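Local coordinates for protein lectin CEL-I, N-acetyl-D-galactosamine-specific C-type (Cucumaria echinata, PDB 4WQQ) that binds mannose through calcium as an engineered mannose-recognition variant of a lectin that naturally recognises galactose and N-acetylgalactosamine, at residues E9-D13 against H14-F18; W25-A28 against H29-V33. The protein carries 3 engineered substitutions. All blocks are in the same frame, centred on the assembly; numbering follows the deposited sequence.

From the N terminus, the chain first forms interaction 1, where residues 9-13 turn back through 14-18 and close a tight beta hairpin. The second strand of that hairpin runs on to residue 23 and pairs with strand 132-140. The chain then enters helix 25-34, and interaction 2 joins its first turns, 25-28 with 29-33. The two contacts are local and stand in series, with no nesting or crossing. Their centres lie about 18 Å apart. Disulfides anchor both: Cys15 to Cys4 near the N terminus in interaction 1, and Cys32 to Cys136 on strand 132-140 in interaction 2.

Interaction 1: residues E9-D13 against H14-F18; sequences EAEGD and HCYRF
Glu9 and Tyr16 pair through two backbone hydrogen bonds. Glu9 N reaches Tyr16 O at 2.8 Å, and Tyr16 N returns to Glu9 O at 2.8 Å. Next to the turn, Glu11 N donates to His14 O at 3.1 Å. The return bond from His14 N to Glu11 O is longer, 3.2 Å, and more bent, 140° at the hydrogen. Between these pairs sits the non-hydrogen-bonded pair Ala10 and Cys15, where Cys15 CA makes a CH...O contact with Glu9 O.

The Tyr16 ring leans toward the turn on the same face as the side chains of Glu9, Glu11 and His14. Its CG is anti to the carbonyl carbon (chi1 -58°), which swings the ring across the side chain of Glu11. Glu11 O meets the ring edge in its plane, 3.6 Å from Tyr16 CE1, and Glu11 CB packs 3.8 Å from that carbon. One water bridges Glu11 O and Tyr16 OH, donating to both, at 2.6 Å from the hydroxyl. The His14 ring has Asp13 O over one face.

Farther out, Glu54 on helix 52-65 hydrogen-bonds Tyr16 OH, and His14 ND1 hydrogen-bonds to Leu138 O. From the second subunit, Asn2 N hydrogen-bonds Asp13 OD1 and Gln3 NE2 hydrogen-bonds Gly12 O. Gly12 has a positive phi of 54°, as the first of the two central residues of a type II' turn from Glu11 to His14. This is a two-residue beta hairpin, at the N-terminal edge of the C-type lectin fold.

Interaction 2: residues W25-A28 against H29-V33; sequences WENA and HHECV
Trp25 and His29 both hold CG anti to the backbone N, chi1 -175° and -177°, which sends the two side chains the same way from successive turns. They lie side by side. His29 ND1 comes within 3.7 Å of Trp25 CH2 and equally near CZ3, the outer end of the six-membered ring. The planes meet obliquely, at 47°. His29 CB lies over one face of the indole, toward its rim.

On another side of the helix, Asn27 and Glu31 also run side by side. Glu31 CG, anti to its carbonyl carbon, rests 3.4 Å from Asn27 O. The bend at chi2 then sets the direction of the carboxylate, whose plane is steeply inclined to that of the Asn27 amide. A water donates to Asn27 OD1 at 2.6 Å. Its link to Glu31 OE1 is unusually short and is doubtful. Asn27 ND2 has its own partner in Thr23 OG1. The His30 ring crosses Asn27 obliquely, its CD2 4.0 Å from OD1, and Glu31 OE1 lies in plane at the ring edge.

Beneath the side chains run four i to i+4 backbone bonds, from His29, His30, Glu31 and Cys32 N to Trp25, Glu26, Asn27 and Ala28 O. The bond from His30 N to Glu26 O is 3.0 Å and nearly straight.

Trp25 NE1 hydrogen-bonds Ile74 O, and its indole stacks on Tyr77. Ala28, Glu31 and Cys32 rest on Tyr134. The Trp25 side chain lies about 11 Å from a bound calcium ion. This is regular alpha-helical i to i+4 packing in the first helix of the C-type lectin fold, fastened to strand 132-140 by the disulfide between Cys32 and Cys136.

Interaction 1: residues E9-D13 against H14-F18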
# COMPACT_ATOMS: atom_id res chain seq x y z
N GLU A 9 10.00 2.10 -3.52
CA GLU A 9 10.84 2.54 -2.39
C GLU A 9 10.05 3.42 -1.46
O GLU A 9 9.29 4.30 -1.88
CB GLU A 9 12.03 3.38 -2.88
CG GLU A 9 12.88 2.78 -3.98
CD GLU A 9 13.53 1.47 -3.59
OE1 GLU A 9 13.28 0.47 -4.28
OE2 GLU A 9 14.24 1.43 -2.58
N ALA A 10 10.29 3.25 -0.16
CA ALA A 10 9.57 4.02 0.84
C ALA A 10 10.34 5.26 1.21
O ALA A 10 11.58 5.22 1.41
CB ALA A 10 9.31 3.19 2.06
N GLU A 11 9.62 6.35 1.29
CA GLU A 11 10.15 7.64 1.84
C GLU A 11 9.01 8.46 2.40
O GLU A 11 8.02 8.82 1.71
CB GLU A 11 10.98 8.35 0.82
CG GLU A 11 11.18 9.83 1.02
CD GLU A 11 12.26 10.15 2.05
OE1 GLU A 11 13.02 9.23 2.44
OE2 GLU A 11 12.30 11.33 2.46
N GLY A 12 9.10 8.82 3.67
CA GLY A 12 7.92 9.41 4.35
C GLY A 12 6.64 8.59 4.29
O GLY A 12 6.70 7.35 4.42
N ASP A 13 5.47 9.20 4.12
CA ASP A 13 4.27 8.41 4.01
C ASP A 13 3.94 8.07 2.57
O ASP A 13 2.76 7.97 2.23
CB ASP A 13 3.05 9.03 4.70
CG ASP A 13 3.17 9.02 6.26
OD1 ASP A 13 4.07 8.35 6.82
OD2 ASP A 13 2.32 9.67 6.91
N HIS A 14 4.97 7.87 1.76
CA HIS A 14 4.77 7.64 0.31
C HIS A 14 5.68 6.54 -0.16
O HIS A 14 6.60 6.14 0.58
CB HIS A 14 5.01 8.93 -0.57
CG HIS A 14 4.06 10.02 -0.31
ND1 HIS A 14 2.77 10.04 -0.79
CD2 HIS A 14 4.24 11.21 0.32
CE1 HIS A 14 2.17 11.17 -0.40
NE2 HIS A 14 3.04 11.87 0.31
N CYS A 15 5.38 5.99 -1.34
CA CYS A 15 6.23 5.10 -2.05
C CYS A 15 6.53 5.69 -3.41
O CYS A 15 5.71 6.44 -3.94
CB CYS A 15 5.64 3.69 -2.22
SG CYS A 15 5.03 2.94 -0.70
N TYR A 16 7.69 5.39 -3.92
CA TYR A 16 8.20 5.95 -5.16
C TYR A 16 8.76 4.83 -6.06
O TYR A 16 9.31 3.81 -5.59
CB TYR A 16 9.31 7.03 -4.90
CG TYR A 16 8.85 8.18 -4.05
CD1 TYR A 16 8.83 8.06 -2.68
CD2 TYR A 16 8.48 9.37 -4.59
CE1 TYR A 16 8.38 9.09 -1.88
CE2 TYR A 16 8.06 10.44 -3.80
CZ TYR A 16 8.00 10.29 -2.45
OH TYR A 16 7.58 11.30 -1.58
N ARG A 17 8.64 4.99 -7.38
CA ARG A 17 9.20 4.09 -8.33
C ARG A 17 9.68 4.81 -9.57
O ARG A 17 8.92 5.51 -10.23
CB ARG A 17 8.23 2.99 -8.72
CG ARG A 17 8.84 1.89 -9.59
CD ARG A 17 7.94 0.67 -9.57
NE ARG A 17 8.41 -0.32 -10.51
CZ ARG A 17 7.76 -1.44 -10.83
NH1 ARG A 17 6.59 -1.71 -10.27
NH2 ARG A 17 8.30 -2.25 -11.75
N PHE A 18 10.96 4.63 -9.87
CA PHE A 18 11.55 5.16 -11.04
C PHE A 18 11.54 4.19 -12.21
O PHE A 18 11.87 3.00 -12.04
CB PHE A 18 13.00 5.55 -10.73
CG PHE A 18 13.78 5.97 -11.94
CD1 PHE A 18 13.39 7.10 -12.65
CD2 PHE A 18 14.85 5.19 -12.43
CE1 PHE A 18 14.03 7.50 -13.79
CE2 PHE A 18 15.52 5.60 -13.58
CZ PHE A 18 15.11 6.71 -14.28
O HOH W 1 8.20 11.74 0.92

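Interaction 2: residues W25-A28 against H29-V33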
# COMPACT_ATOMS: atom_id res chain seq x y z
N TRP A 25 5.45 13.00 -21.68
CA TRP A 25 4.83 13.30 -20.42
C TRP A 25 3.45 12.61 -20.33
O TRP A 25 3.12 12.02 -19.31
CB TRP A 25 4.66 14.78 -20.19
CG TRP A 25 4.13 15.17 -18.83
CD1 TRP A 25 4.85 15.50 -17.73
CD2 TRP A 25 2.76 15.30 -18.45
NE1 TRP A 25 4.02 15.80 -16.70
CE2 TRP A 25 2.73 15.71 -17.12
CE3 TRP A 25 1.55 15.14 -19.12
CZ2 TRP A 25 1.52 15.96 -16.44
CZ3 TRP A 25 0.37 15.41 -18.44
CH2 TRP A 25 0.36 15.83 -17.14
N GLU A 26 2.69 12.71 -21.42
CA GLU A 26 1.34 12.13 -21.45
C GLU A 26 1.42 10.64 -21.23
O GLU A 26 0.65 10.08 -20.43
CB GLU A 26 0.70 12.43 -22.81
CG GLU A 26 -0.72 12.91 -22.68
CD GLU A 26 -1.71 11.82 -22.93
OE1 GLU A 26 -2.42 11.91 -23.98
OE2 GLU A 26 -1.78 10.89 -22.07
N ASN A 27 2.36 9.95 -21.86
CA ASN A 27 2.42 8.52 -21.67
C ASN A 27 2.99 8.15 -20.29
O ASN A 27 2.54 7.23 -19.68
CB ASN A 27 3.23 7.85 -22.74
CG ASN A 27 3.26 6.36 -22.57
OD1 ASN A 27 2.21 5.68 -22.62
ND2 ASN A 27 4.41 5.84 -22.33
N ALA A 28 3.96 8.95 -19.78
CA ALA A 28 4.42 8.74 -18.42
C ALA A 28 3.24 8.87 -17.39
O ALA A 28 3.15 8.11 -16.43
CB ALA A 28 5.54 9.69 -18.12
N HIS A 29 2.40 9.87 -17.56
CA HIS A 29 1.28 10.13 -16.71
C HIS A 29 0.36 8.91 -16.71
O HIS A 29 -0.01 8.39 -15.65
CB HIS A 29 0.56 11.38 -17.20
CG HIS A 29 -0.59 11.78 -16.33
ND1 HIS A 29 -1.54 12.67 -16.74
CD2 HIS A 29 -0.85 11.52 -15.03
CE1 HIS A 29 -2.42 12.84 -15.75
NE2 HIS A 29 -2.03 12.15 -14.71
N HIS A 30 0.00 8.48 -17.93
CA HIS A 30 -0.76 7.23 -18.13
C HIS A 30 -0.15 6.03 -17.43
O HIS A 30 -0.85 5.31 -16.73
CB HIS A 30 -0.92 6.98 -19.65
CG HIS A 30 -1.45 5.61 -19.98
ND1 HIS A 30 -2.80 5.32 -20.01
CD2 HIS A 30 -0.81 4.46 -20.27
CE1 HIS A 30 -2.97 4.04 -20.31
NE2 HIS A 30 -1.77 3.50 -20.45
N GLU A 31 1.15 5.78 -17.61
CA GLU A 31 1.79 4.64 -17.05
C GLU A 31 1.74 4.70 -15.53
O GLU A 31 1.39 3.73 -14.88
CB GLU A 31 3.26 4.57 -17.48
CG GLU A 31 3.45 4.04 -18.90
CD GLU A 31 2.96 2.61 -19.06
OE1 GLU A 31 2.43 2.32 -20.14
OE2 GLU A 31 3.09 1.81 -18.12
N CYS A 32 2.06 5.85 -14.95
CA CYS A 32 1.96 5.93 -13.47
C CYS A 32 0.57 5.66 -12.92
O CYS A 32 0.40 4.94 -11.96
CB CYS A 32 2.43 7.31 -12.89
SG CYS A 32 4.21 7.60 -13.05
N VAL A 33 -0.44 6.26 -13.53
CA VAL A 33 -1.78 6.15 -13.01
C VAL A 33 -2.27 4.69 -13.11
O VAL A 33 -3.09 4.24 -12.29
CB VAL A 33 -2.70 7.17 -13.71
CG1 VAL A 33 -4.15 6.93 -13.32
CG2 VAL A 33 -2.33 8.58 -13.27
O HOH W 2 1.83 3.08 -22.35